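Long-range contacts in oligogalacturonate-specific porin KdgM (Dickeya dadantii, PDB 4PR7), which forms a monomeric outer-membrane porin specific for oligogalacturonides and is required for full virulence: residues A[24-29]-A[63-68]; A[33-38]-A[58-63]; A[76-81]-A[93-98]; A[185-190]-A[211-216]. One frame throughout, in Å; residues are numbered along the deposited sequence.

Contact 1. Residues A[24-29]-A[63-68]; sequences SHRFAN and VASYVY. With OCT (N-octane), chain E.
R26 reaches from the end of strand 17-26 to S65 and V67 of strand 57-69 in a surface contact made mainly by side chains. Strand 31-41 lies between them in the sheet. The bond is R26 NH2 to S65 OG, 2.7 Å long and nearly straight (N-H...O angle 166°). S65 OG lies close to the guanidinium plane, at the edge of the group. V67 sits over one face of the same guanidinium. Its CG2 methyl is 3.5 Å from R26 CZ, and the two side chains cross at about a right angle. The arginine chain starts with CG anti to the backbone N (chi1 -174°) and then bends at chi2 and chi3, which turns its tip toward the far strand. KdgM is a closed antiparallel barrel of 12 strands, and this bridge ties strand 17-26 to strand 57-69 across strand 31-41, near the turn after strand 17-26. R26 NE also bonds to G30 O in that turn, which gives the group a second anchor. E77 OE1 is a long, weak ionic partner of R26 NH1 and a weak hydrogen-bond partner of S65 OG. In the turn itself, N29 O meets the edge of the Y66 ring, 3.4 Å from CE2. The N29 side chain turns back to its own turn, where OD1 accepts from F31 N. On the opposite face of the strand from S65, A64 CB is 3.7 Å from C8 of the chain E octane.

Contact 2. Residues A[33-38]-A[58-63]; sequences LSSEVK and NGTEVV
S34, E36 and K38 pair with V63, E61 and G59 through backbone hydrogen bonds, two to each pair. The shortest is E36 N to E61 O, 2.7 Å. S35-V62 and V37-T60 are the non-hydrogen-bonded pairs between them. CA-H...O contacts fill in the ladder, such as T60 CA to E36 O at 3.2 Å. The strand segments run antiparallel at 170°, with their axes 4.6 Å apart at closest approach. They are adjacent staves of the porin's beta-barrel, joined beyond K38 by the long connection to strand 57-69.

The charged group lies on the face that carries S34, E36, K38, E61 and V63. E36 and E61 both extend fully, and their OE1 atoms come within 3.9 Å of each other. Two things probably ease this closeness. A water donates to both oxygens, 2.6 Å from E36 OE1 and 2.7 Å from E61 OE1. K38 NZ also forms long salt bridges to both, 3.6 Å from E61 OE1. Stronger partners lie on other strands: R20 for E36, R92 for E61 and E83 for K38. Such a network probably keeps both glutamates ionised. It lines the inside of the barrel, where it may help shape the path of anionic oligogalacturonides.

A second water links S34 OG to E61 O, to which it donates. S34 OG sits between the backbone N and the carbonyl carbon (chi1 70°), which places it against V63 CB.

On the other face the contacts are mostly apolar, with the hydroxyls of S35 and T60 among them. L33 CD2 touches V62 CG1 at 4.1 Å. S35 and V62 each touch bound octane.

Contact 3. Residues A[76-81]-A[93-98]; sequences IEPGFS and PYLRGR. With OCT (N-octane), chain F.
The Y94 ring lies flat over the backbone of G79. With no CB on G79, the ring can rest directly on the strand, an aromatic residue covering a glycine in a beta sheet. G79 CA is 3.6 Å from the Y94 ring centroid and only 14° off the ring normal, a CH-pi contact. Y94 CG stands between its backbone N and carbonyl carbon (chi1 67°), which folds the ring across the neighbouring strand. Its hydroxyl donates to E77 OE1, 2.6 Å away, from above the carboxylate plane. The other carboxylate oxygen, E77 OE2, faces the edge of the R96 guanidinium. The bond from R96 NE to E77 OE2 is weak at 3.5 Å, part of a salt bridge. E77 is held mainly by the phenol, with the arginine a weaker partner. On the opposite face of the sheet, L95 CD1 packs on P78 CD at 4.0 Å. The octane of chain F lies along this side, with its C3 3.7 Å from P93 CB.

Paired backbone bonds E77-R96 and G79-Y94 join the two strands of the beta hairpin 74-85 and 90-100. Strand 57-69 flanks it on one side, where V63 touches Y94. Strand 105-116 flanks it on the other, where R110 and R112 touch Y94.

Contact 4. Residues A[185-190]-A[211-216]; sequences NWKPYV and GVQYSF. With OCT (N-octane), chain C.
W186 and Y214 form the apolar centre, in an edge-to-face pair. The edge of Y214 points at one face of the six-membered ring of W186, with centroids 4.8 Å apart and planes at 64°. Y214 CD2 is the touching atom, 3.6 Å from W186 CZ2. V212 CG2 meets the edge of the indole, 3.8 Å from W186 CE3. The octane of chain C runs past these side chains, with C5 4.0 Å from W186 CH2.

On the other face, the Y189 ring lies over G211, whose CA makes a CH-pi contact 3.9 Å from the ring centroid. A chi1 of 63° swings the ring back across the glycine. Its OH bonds to D4 of strand 2-10. K187-Q213 and Y189-G211 are the hydrogen-bonded backbone pairs.

At the strand ends N185 takes a double hold on S215. Its O accepts from S215 N, and its ND2 donates to S215 O, 2.7 Å away and nearly along the C=O axis.

This hairpin of strands 186-195 and 205-215 therefore has two chemistries: aromatic and aliphatic groups against alkane on one face, consistent with a lipid-facing belt, and polar groups on the other.

Overall arrangement
All four contacts belong to one 12-stranded antiparallel barrel. Contacts 1 and 2 share V63 and strand 57-69, and contact 2 is nested in the chain loop closed by contact 1. Their centres are 15 Å apart, and H25 O probably accepts a hydrogen bond from L33 N, 3.0 Å away. Contacts 1 and 3 are closer, with centres 10 Å apart, and join where A64 O meets F80 N at 2.8 Å. E61 OE2 probably bonds to S81 OG, linking contacts 2 and 3. Contact 4 stands apart, about 24 Å from contact 3 between centres and across the chain's centre. E36, E61, E77 and R96 face the barrel interior, probably the pore, while octane lies on the outer surface at all four contacts.

Contact 1. Residues A[24-29]-A[63-68]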
# COMPACT_ATOMS: atom_id res chain seq x y z
N SER A 24 2.34 -9.11 7.27
CA SER A 24 3.42 -8.18 7.60
C SER A 24 3.62 -7.94 9.07
O SER A 24 2.75 -8.19 9.90
CB SER A 24 3.24 -6.83 6.91
OG SER A 24 1.92 -6.55 6.62
N HIS A 25 4.79 -7.40 9.37
CA HIS A 25 5.12 -7.03 10.72
C HIS A 25 6.13 -5.89 10.73
O HIS A 25 7.07 -5.88 9.93
CB HIS A 25 5.68 -8.24 11.46
CG HIS A 25 5.95 -7.96 12.90
ND1 HIS A 25 4.94 -7.78 13.81
CD2 HIS A 25 7.10 -7.76 13.57
CE1 HIS A 25 5.45 -7.52 15.00
NE2 HIS A 25 6.77 -7.50 14.88
N ARG A 26 5.91 -4.95 11.66
CA ARG A 26 6.85 -3.86 11.94
C ARG A 26 7.37 -4.04 13.37
O ARG A 26 6.61 -4.05 14.34
CB ARG A 26 6.16 -2.51 11.79
CG ARG A 26 7.08 -1.29 11.93
CD ARG A 26 7.14 -0.48 10.64
NE ARG A 26 8.31 -0.80 9.89
CZ ARG A 26 8.42 -0.76 8.57
NH1 ARG A 26 7.41 -0.42 7.78
NH2 ARG A 26 9.60 -1.07 8.03
N PHE A 27 8.67 -4.20 13.49
CA PHE A 27 9.29 -4.43 14.79
C PHE A 27 9.41 -3.09 15.47
O PHE A 27 9.36 -2.06 14.81
CB PHE A 27 10.66 -5.07 14.62
CG PHE A 27 10.61 -6.50 14.14
CD1 PHE A 27 10.43 -7.54 15.05
CD2 PHE A 27 10.69 -6.79 12.79
CE1 PHE A 27 10.34 -8.85 14.60
CE2 PHE A 27 10.62 -8.10 12.33
CZ PHE A 27 10.44 -9.13 13.24
N ALA A 28 9.57 -3.10 16.80
CA ALA A 28 9.71 -1.87 17.57
C ALA A 28 10.98 -1.09 17.19
O ALA A 28 11.03 0.13 17.36
CB ALA A 28 9.72 -2.16 19.07
N ASN A 29 11.99 -1.80 16.69
CA ASN A 29 13.24 -1.16 16.24
C ASN A 29 13.11 -0.44 14.90
O ASN A 29 14.06 0.19 14.44
CB ASN A 29 14.39 -2.17 16.17
CG ASN A 29 14.08 -3.36 15.27
OD1 ASN A 29 13.50 -3.22 14.20
ND2 ASN A 29 14.46 -4.53 15.73
N VAL A 63 8.79 -7.65 0.86
CA VAL A 63 9.27 -6.29 1.13
C VAL A 63 10.05 -6.23 2.43
O VAL A 63 9.60 -6.76 3.44
CB VAL A 63 8.09 -5.29 1.21
CG1 VAL A 63 8.61 -3.86 1.31
CG2 VAL A 63 7.21 -5.42 -0.03
N ALA A 64 11.24 -5.63 2.41
CA ALA A 64 11.92 -5.28 3.65
C ALA A 64 12.16 -3.77 3.70
O ALA A 64 12.45 -3.15 2.68
CB ALA A 64 13.25 -6.04 3.81
N SER A 65 12.02 -3.20 4.90
CA SER A 65 12.22 -1.76 5.10
C SER A 65 12.61 -1.40 6.54
O SER A 65 12.62 -2.24 7.43
CB SER A 65 10.97 -0.99 4.68
OG SER A 65 9.80 -1.44 5.35
N TYR A 66 13.00 -0.15 6.73
CA TYR A 66 13.31 0.44 8.04
C TYR A 66 12.64 1.81 8.09
O TYR A 66 12.90 2.64 7.20
CB TYR A 66 14.83 0.64 8.20
CG TYR A 66 15.50 -0.15 9.33
CD1 TYR A 66 16.30 -1.26 9.05
CD2 TYR A 66 15.36 0.25 10.67
CE1 TYR A 66 16.93 -1.98 10.08
CE2 TYR A 66 15.98 -0.46 11.70
CZ TYR A 66 16.76 -1.58 11.40
OH TYR A 66 17.39 -2.30 12.41
N VAL A 67 11.81 2.06 9.10
CA VAL A 67 11.31 3.39 9.37
C VAL A 67 12.28 4.03 10.36
O VAL A 67 12.44 3.54 11.48
CB VAL A 67 9.89 3.38 9.99
CG1 VAL A 67 9.39 4.80 10.24
CG2 VAL A 67 8.91 2.68 9.08
N TYR A 68 12.96 5.08 9.93
CA TYR A 68 13.77 5.89 10.83
C TYR A 68 12.97 7.12 11.21
O TYR A 68 12.57 7.90 10.34
CB TYR A 68 15.07 6.32 10.16
CG TYR A 68 15.97 7.08 11.09
CD1 TYR A 68 16.92 6.42 11.87
CD2 TYR A 68 15.87 8.47 11.21
CE1 TYR A 68 17.75 7.13 12.74
CE2 TYR A 68 16.68 9.18 12.07
CZ TYR A 68 17.62 8.51 12.83
OH TYR A 68 18.41 9.22 13.70
C1 OCT E . 13.71 -14.27 1.78
C2 OCT E . 12.99 -12.99 1.40
C3 OCT E . 13.64 -11.73 1.98
C4 OCT E . 14.48 -10.99 0.95
C5 OCT E . 14.53 -9.49 1.22
C6 OCT E . 15.16 -9.19 2.58
C7 OCT E . 16.20 -8.08 2.48
C8 OCT E . 16.62 -7.59 3.85

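Contact 2. Residues A[33-38]-A[58-63]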
# COMPACT_ATOMS: atom_id res chain seq x y z
N LEU A 33 8.93 -6.20 7.56
CA LEU A 33 9.01 -7.24 6.57
C LEU A 33 7.61 -7.62 6.19
O LEU A 33 6.75 -7.71 7.06
CB LEU A 33 9.66 -8.47 7.18
CG LEU A 33 10.92 -9.06 6.60
CD1 LEU A 33 11.14 -10.40 7.32
CD2 LEU A 33 10.89 -9.24 5.08
N SER A 34 7.38 -7.90 4.92
CA SER A 34 6.08 -8.43 4.52
C SER A 34 6.24 -9.39 3.35
O SER A 34 7.23 -9.35 2.60
CB SER A 34 5.13 -7.29 4.15
OG SER A 34 5.54 -6.68 2.95
N SER A 35 5.25 -10.27 3.23
CA SER A 35 5.18 -11.22 2.14
C SER A 35 3.73 -11.21 1.63
O SER A 35 2.79 -11.23 2.43
CB SER A 35 5.54 -12.60 2.64
OG SER A 35 5.58 -13.49 1.54
N GLU A 36 3.56 -11.18 0.31
CA GLU A 36 2.24 -11.07 -0.29
C GLU A 36 2.06 -12.10 -1.38
O GLU A 36 2.84 -12.14 -2.32
CB GLU A 36 2.01 -9.68 -0.89
CG GLU A 36 0.59 -9.47 -1.42
CD GLU A 36 0.30 -8.04 -1.85
OE1 GLU A 36 1.28 -7.27 -2.05
OE2 GLU A 36 -0.90 -7.67 -1.98
N VAL A 37 1.00 -12.89 -1.27
CA VAL A 37 0.60 -13.79 -2.34
C VAL A 37 -0.54 -13.12 -3.08
O VAL A 37 -1.42 -12.52 -2.47
CB VAL A 37 0.16 -15.16 -1.78
CG1 VAL A 37 -0.33 -16.06 -2.90
CG2 VAL A 37 1.33 -15.80 -1.05
N LYS A 38 -0.52 -13.22 -4.41
CA LYS A 38 -1.47 -12.52 -5.26
C LYS A 38 -1.94 -13.47 -6.33
O LYS A 38 -1.17 -14.26 -6.83
CB LYS A 38 -0.80 -11.34 -5.97
CG LYS A 38 -0.11 -10.34 -5.08
CD LYS A 38 0.75 -9.39 -5.92
CE LYS A 38 1.38 -8.32 -5.04
NZ LYS A 38 2.09 -7.26 -5.79
N ASN A 58 -0.56 -15.46 -11.05
CA ASN A 58 -0.18 -15.45 -9.65
C ASN A 58 1.18 -14.80 -9.45
O ASN A 58 1.96 -14.65 -10.39
CB ASN A 58 -0.15 -16.87 -9.08
CG ASN A 58 1.05 -17.65 -9.56
OD1 ASN A 58 2.06 -17.76 -8.86
ND2 ASN A 58 0.97 -18.17 -10.78
N GLY A 59 1.47 -14.43 -8.22
CA GLY A 59 2.76 -13.83 -7.91
C GLY A 59 2.98 -13.73 -6.42
O GLY A 59 2.04 -13.86 -5.63
N THR A 60 4.24 -13.48 -6.06
CA THR A 60 4.63 -13.36 -4.68
C THR A 60 5.57 -12.18 -4.54
O THR A 60 6.59 -12.13 -5.23
CB THR A 60 5.35 -14.64 -4.19
OG1 THR A 60 4.39 -15.69 -4.07
CG2 THR A 60 5.98 -14.42 -2.81
N GLU A 61 5.24 -11.25 -3.67
CA GLU A 61 6.11 -10.12 -3.40
C GLU A 61 6.56 -10.16 -1.97
O GLU A 61 5.77 -10.48 -1.09
CB GLU A 61 5.41 -8.80 -3.67
CG GLU A 61 6.34 -7.60 -3.54
CD GLU A 61 5.71 -6.30 -4.00
OE1 GLU A 61 4.60 -5.99 -3.53
OE2 GLU A 61 6.33 -5.59 -4.81
N VAL A 62 7.83 -9.85 -1.75
CA VAL A 62 8.40 -9.68 -0.42
C VAL A 62 9.00 -8.29 -0.30
O VAL A 62 9.66 -7.80 -1.22
CB VAL A 62 9.52 -10.71 -0.14
CG1 VAL A 62 10.04 -10.55 1.28
CG2 VAL A 62 9.00 -12.13 -0.33
N VAL A 63 8.79 -7.65 0.86
CA VAL A 63 9.27 -6.29 1.13
C VAL A 63 10.05 -6.23 2.43
O VAL A 63 9.60 -6.76 3.44
CB VAL A 63 8.09 -5.29 1.21
CG1 VAL A 63 8.61 -3.86 1.31
CG2 VAL A 63 7.21 -5.42 -0.03
O HOH W 1 4.85 -7.90 0.56
O HOH W 2 3.57 -6.49 -1.07

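Contact 3. Residues A[76-81]-A[93-98]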
# COMPACT_ATOMS: atom_id res chain seq x y z
N ILE A 76 11.67 8.75 7.83
CA ILE A 76 11.95 8.25 6.48
C ILE A 76 12.05 6.74 6.43
O ILE A 76 12.55 6.09 7.37
CB ILE A 76 13.22 8.86 5.86
CG1 ILE A 76 14.44 8.62 6.74
CG2 ILE A 76 13.00 10.32 5.59
CD1 ILE A 76 15.72 8.58 5.95
N GLU A 77 11.58 6.18 5.33
CA GLU A 77 11.50 4.74 5.18
C GLU A 77 12.06 4.28 3.86
O GLU A 77 11.33 4.29 2.87
CB GLU A 77 10.06 4.30 5.29
CG GLU A 77 9.87 2.81 5.25
CD GLU A 77 8.42 2.43 5.10
OE1 GLU A 77 8.14 1.28 4.70
OE2 GLU A 77 7.57 3.32 5.35
N PRO A 78 13.34 3.88 3.85
CA PRO A 78 13.87 3.16 2.70
C PRO A 78 13.34 1.72 2.62
O PRO A 78 13.22 1.04 3.64
CB PRO A 78 15.38 3.18 2.95
CG PRO A 78 15.52 3.41 4.41
CD PRO A 78 14.40 4.33 4.75
N GLY A 79 13.00 1.28 1.42
CA GLY A 79 12.46 -0.07 1.26
C GLY A 79 13.04 -0.78 0.06
O GLY A 79 13.51 -0.15 -0.87
N PHE A 80 12.98 -2.10 0.12
CA PHE A 80 13.48 -2.99 -0.89
C PHE A 80 12.38 -4.02 -1.19
O PHE A 80 11.84 -4.63 -0.26
CB PHE A 80 14.73 -3.68 -0.35
CG PHE A 80 15.23 -4.77 -1.23
CD1 PHE A 80 16.10 -4.48 -2.26
CD2 PHE A 80 14.82 -6.08 -1.04
CE1 PHE A 80 16.57 -5.49 -3.09
CE2 PHE A 80 15.27 -7.10 -1.87
CZ PHE A 80 16.13 -6.79 -2.90
N SER A 81 12.03 -4.22 -2.46
CA SER A 81 11.08 -5.29 -2.79
C SER A 81 11.40 -6.04 -4.08
O SER A 81 11.91 -5.46 -5.04
CB SER A 81 9.64 -4.73 -2.86
OG SER A 81 9.30 -4.36 -4.19
N PRO A 93 12.57 -0.91 -5.34
CA PRO A 93 12.98 -0.24 -4.10
C PRO A 93 12.23 1.07 -3.91
O PRO A 93 11.67 1.59 -4.87
CB PRO A 93 14.47 -0.01 -4.31
CG PRO A 93 14.62 0.15 -5.78
CD PRO A 93 13.56 -0.72 -6.41
N TYR A 94 12.19 1.60 -2.69
CA TYR A 94 11.49 2.87 -2.48
C TYR A 94 12.02 3.72 -1.33
O TYR A 94 12.84 3.29 -0.54
CB TYR A 94 9.99 2.61 -2.28
CG TYR A 94 9.63 1.88 -1.03
CD1 TYR A 94 9.44 0.49 -1.03
CD2 TYR A 94 9.44 2.56 0.16
CE1 TYR A 94 9.07 -0.19 0.13
CE2 TYR A 94 9.09 1.90 1.32
CZ TYR A 94 8.88 0.54 1.31
OH TYR A 94 8.52 -0.09 2.48
N LEU A 95 11.53 4.94 -1.26
CA LEU A 95 11.84 5.83 -0.17
C LEU A 95 10.60 6.62 0.13
O LEU A 95 10.15 7.39 -0.70
CB LEU A 95 12.98 6.78 -0.56
CG LEU A 95 13.51 7.65 0.59
CD1 LEU A 95 14.18 6.84 1.68
CD2 LEU A 95 14.47 8.69 0.04
N ARG A 96 10.05 6.41 1.32
CA ARG A 96 8.85 7.10 1.75
C ARG A 96 9.17 8.07 2.88
O ARG A 96 9.68 7.68 3.93
CB ARG A 96 7.76 6.10 2.22
CG ARG A 96 6.49 6.78 2.73
CD ARG A 96 5.25 5.95 2.42
NE ARG A 96 5.47 4.59 2.86
CZ ARG A 96 4.81 3.53 2.43
NH1 ARG A 96 5.14 2.34 2.91
NH2 ARG A 96 3.81 3.64 1.55
N GLY A 97 8.87 9.34 2.68
CA GLY A 97 8.92 10.32 3.75
C GLY A 97 7.53 10.46 4.32
O GLY A 97 6.55 10.30 3.59
N ARG A 98 7.43 10.73 5.62
CA ARG A 98 6.13 10.92 6.26
C ARG A 98 6.19 12.07 7.25
O ARG A 98 7.18 12.22 7.95
CB ARG A 98 5.70 9.64 6.96
CG ARG A 98 4.62 9.83 8.01
CD ARG A 98 4.04 8.51 8.47
NE ARG A 98 3.18 8.71 9.64
CZ ARG A 98 2.13 7.95 9.96
NH1 ARG A 98 1.75 6.93 9.19
NH2 ARG A 98 1.43 8.24 11.06
C1 OCT F . 17.65 -1.08 -2.47
C2 OCT F . 17.49 -0.38 -1.14
C3 OCT F . 16.46 0.75 -1.23
C4 OCT F . 16.98 2.01 -1.93
C5 OCT F . 16.01 3.18 -1.75
C6 OCT F . 16.42 4.42 -2.54
C7 OCT F . 15.95 4.37 -3.99
C8 OCT F . 14.45 4.45 -4.10

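Contact 4. Residues A[185-190]-A[211-216]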
# COMPACT_ATOMS: atom_id res chain seq x y z
N ASN A 185 -8.66 -6.43 16.83
CA ASN A 185 -8.12 -7.37 15.83
C ASN A 185 -8.52 -7.14 14.38
O ASN A 185 -7.78 -7.52 13.48
CB ASN A 185 -8.55 -8.78 16.18
CG ASN A 185 -8.00 -9.24 17.50
OD1 ASN A 185 -8.74 -9.61 18.37
ND2 ASN A 185 -6.70 -9.18 17.65
N TRP A 186 -9.68 -6.53 14.15
CA TRP A 186 -10.29 -6.50 12.82
C TRP A 186 -10.48 -5.09 12.32
O TRP A 186 -11.05 -4.25 13.03
CB TRP A 186 -11.64 -7.20 12.80
CG TRP A 186 -11.62 -8.64 13.14
CD1 TRP A 186 -11.97 -9.20 14.33
CD2 TRP A 186 -11.27 -9.72 12.27
NE1 TRP A 186 -11.84 -10.56 14.27
CE2 TRP A 186 -11.43 -10.91 13.00
CE3 TRP A 186 -10.84 -9.80 10.94
CZ2 TRP A 186 -11.17 -12.17 12.46
CZ3 TRP A 186 -10.58 -11.04 10.40
CH2 TRP A 186 -10.76 -12.21 11.15
N LYS A 187 -10.00 -4.85 11.10
CA LYS A 187 -10.17 -3.58 10.42
C LYS A 187 -10.61 -3.78 8.96
O LYS A 187 -9.77 -3.87 8.05
CB LYS A 187 -8.86 -2.79 10.46
CG LYS A 187 -8.95 -1.42 9.80
CD LYS A 187 -7.58 -0.91 9.42
CE LYS A 187 -6.78 -0.53 10.65
NZ LYS A 187 -7.27 0.75 11.24
N PRO A 188 -11.94 -3.82 8.73
CA PRO A 188 -12.44 -3.85 7.36
C PRO A 188 -12.24 -2.53 6.64
O PRO A 188 -12.15 -1.48 7.26
CB PRO A 188 -13.93 -4.14 7.54
CG PRO A 188 -14.25 -3.54 8.88
CD PRO A 188 -13.05 -3.96 9.68
N TYR A 189 -12.17 -2.57 5.32
CA TYR A 189 -11.99 -1.34 4.58
C TYR A 189 -12.47 -1.44 3.15
O TYR A 189 -12.62 -2.52 2.60
CB TYR A 189 -10.53 -0.91 4.60
CG TYR A 189 -9.59 -1.87 3.93
CD1 TYR A 189 -8.92 -2.84 4.66
CD2 TYR A 189 -9.34 -1.80 2.57
CE1 TYR A 189 -8.04 -3.72 4.06
CE2 TYR A 189 -8.46 -2.69 1.94
CZ TYR A 189 -7.81 -3.64 2.70
OH TYR A 189 -6.92 -4.51 2.12
N VAL A 190 -12.67 -0.28 2.56
CA VAL A 190 -13.11 -0.19 1.20
C VAL A 190 -12.32 0.93 0.55
O VAL A 190 -11.91 1.90 1.21
CB VAL A 190 -14.64 0.03 1.15
CG1 VAL A 190 -15.02 1.36 1.78
CG2 VAL A 190 -15.17 -0.06 -0.27
N GLY A 211 -11.48 -5.15 1.57
CA GLY A 211 -10.58 -6.06 2.26
C GLY A 211 -10.82 -6.01 3.74
O GLY A 211 -11.66 -5.26 4.25
N VAL A 212 -10.04 -6.80 4.45
CA VAL A 212 -9.99 -6.72 5.88
C VAL A 212 -8.58 -7.03 6.37
O VAL A 212 -7.92 -7.94 5.84
CB VAL A 212 -11.02 -7.66 6.53
CG1 VAL A 212 -10.75 -9.13 6.16
CG2 VAL A 212 -11.02 -7.43 8.03
N GLN A 213 -8.16 -6.29 7.39
CA GLN A 213 -6.89 -6.54 8.07
C GLN A 213 -7.14 -7.19 9.44
O GLN A 213 -7.88 -6.64 10.28
CB GLN A 213 -6.17 -5.22 8.27
CG GLN A 213 -4.82 -5.29 8.96
CD GLN A 213 -4.34 -3.91 9.34
OE1 GLN A 213 -4.86 -3.29 10.29
NE2 GLN A 213 -3.36 -3.41 8.61
N TYR A 214 -6.51 -8.34 9.66
CA TYR A 214 -6.48 -8.98 10.98
C TYR A 214 -5.16 -8.70 11.71
O TYR A 214 -4.09 -9.02 11.20
CB TYR A 214 -6.67 -10.50 10.86
CG TYR A 214 -6.62 -11.16 12.21
CD1 TYR A 214 -5.45 -11.75 12.67
CD2 TYR A 214 -7.73 -11.16 13.04
CE1 TYR A 214 -5.39 -12.34 13.91
CE2 TYR A 214 -7.70 -11.77 14.28
CZ TYR A 214 -6.52 -12.35 14.71
OH TYR A 214 -6.46 -12.95 15.95
N SER A 215 -5.23 -8.11 12.90
CA SER A 215 -4.04 -7.86 13.74
C SER A 215 -3.95 -8.82 14.91
O SER A 215 -4.93 -9.04 15.63
CB SER A 215 -4.04 -6.43 14.28
OG SER A 215 -3.88 -5.51 13.22
N PHE A 216 -2.77 -9.39 15.10
CA PHE A 216 -2.55 -10.35 16.18
C PHE A 216 -2.30 -9.66 17.50
O PHE A 216 -1.62 -8.63 17.54
CB PHE A 216 -1.36 -11.24 15.90
CG PHE A 216 -1.67 -12.38 14.99
CD1 PHE A 216 -2.07 -13.59 15.51
CD2 PHE A 216 -1.57 -12.22 13.62
CE1 PHE A 216 -2.36 -14.64 14.67
CE2 PHE A 216 -1.86 -13.27 12.77
CZ PHE A 216 -2.25 -14.49 13.30
C1 OCT C . -10.72 -13.79 6.08
C2 OCT C . -9.83 -12.92 6.94
C3 OCT C . -8.35 -13.24 6.74
C4 OCT C . -7.51 -12.96 7.99
C5 OCT C . -7.82 -13.92 9.14
C6 OCT C . -6.57 -14.46 9.86
C7 OCT C . -6.82 -15.84 10.48
C8 OCT C . -5.98 -16.10 11.72
O HOH W 3 -6.38 -5.01 12.44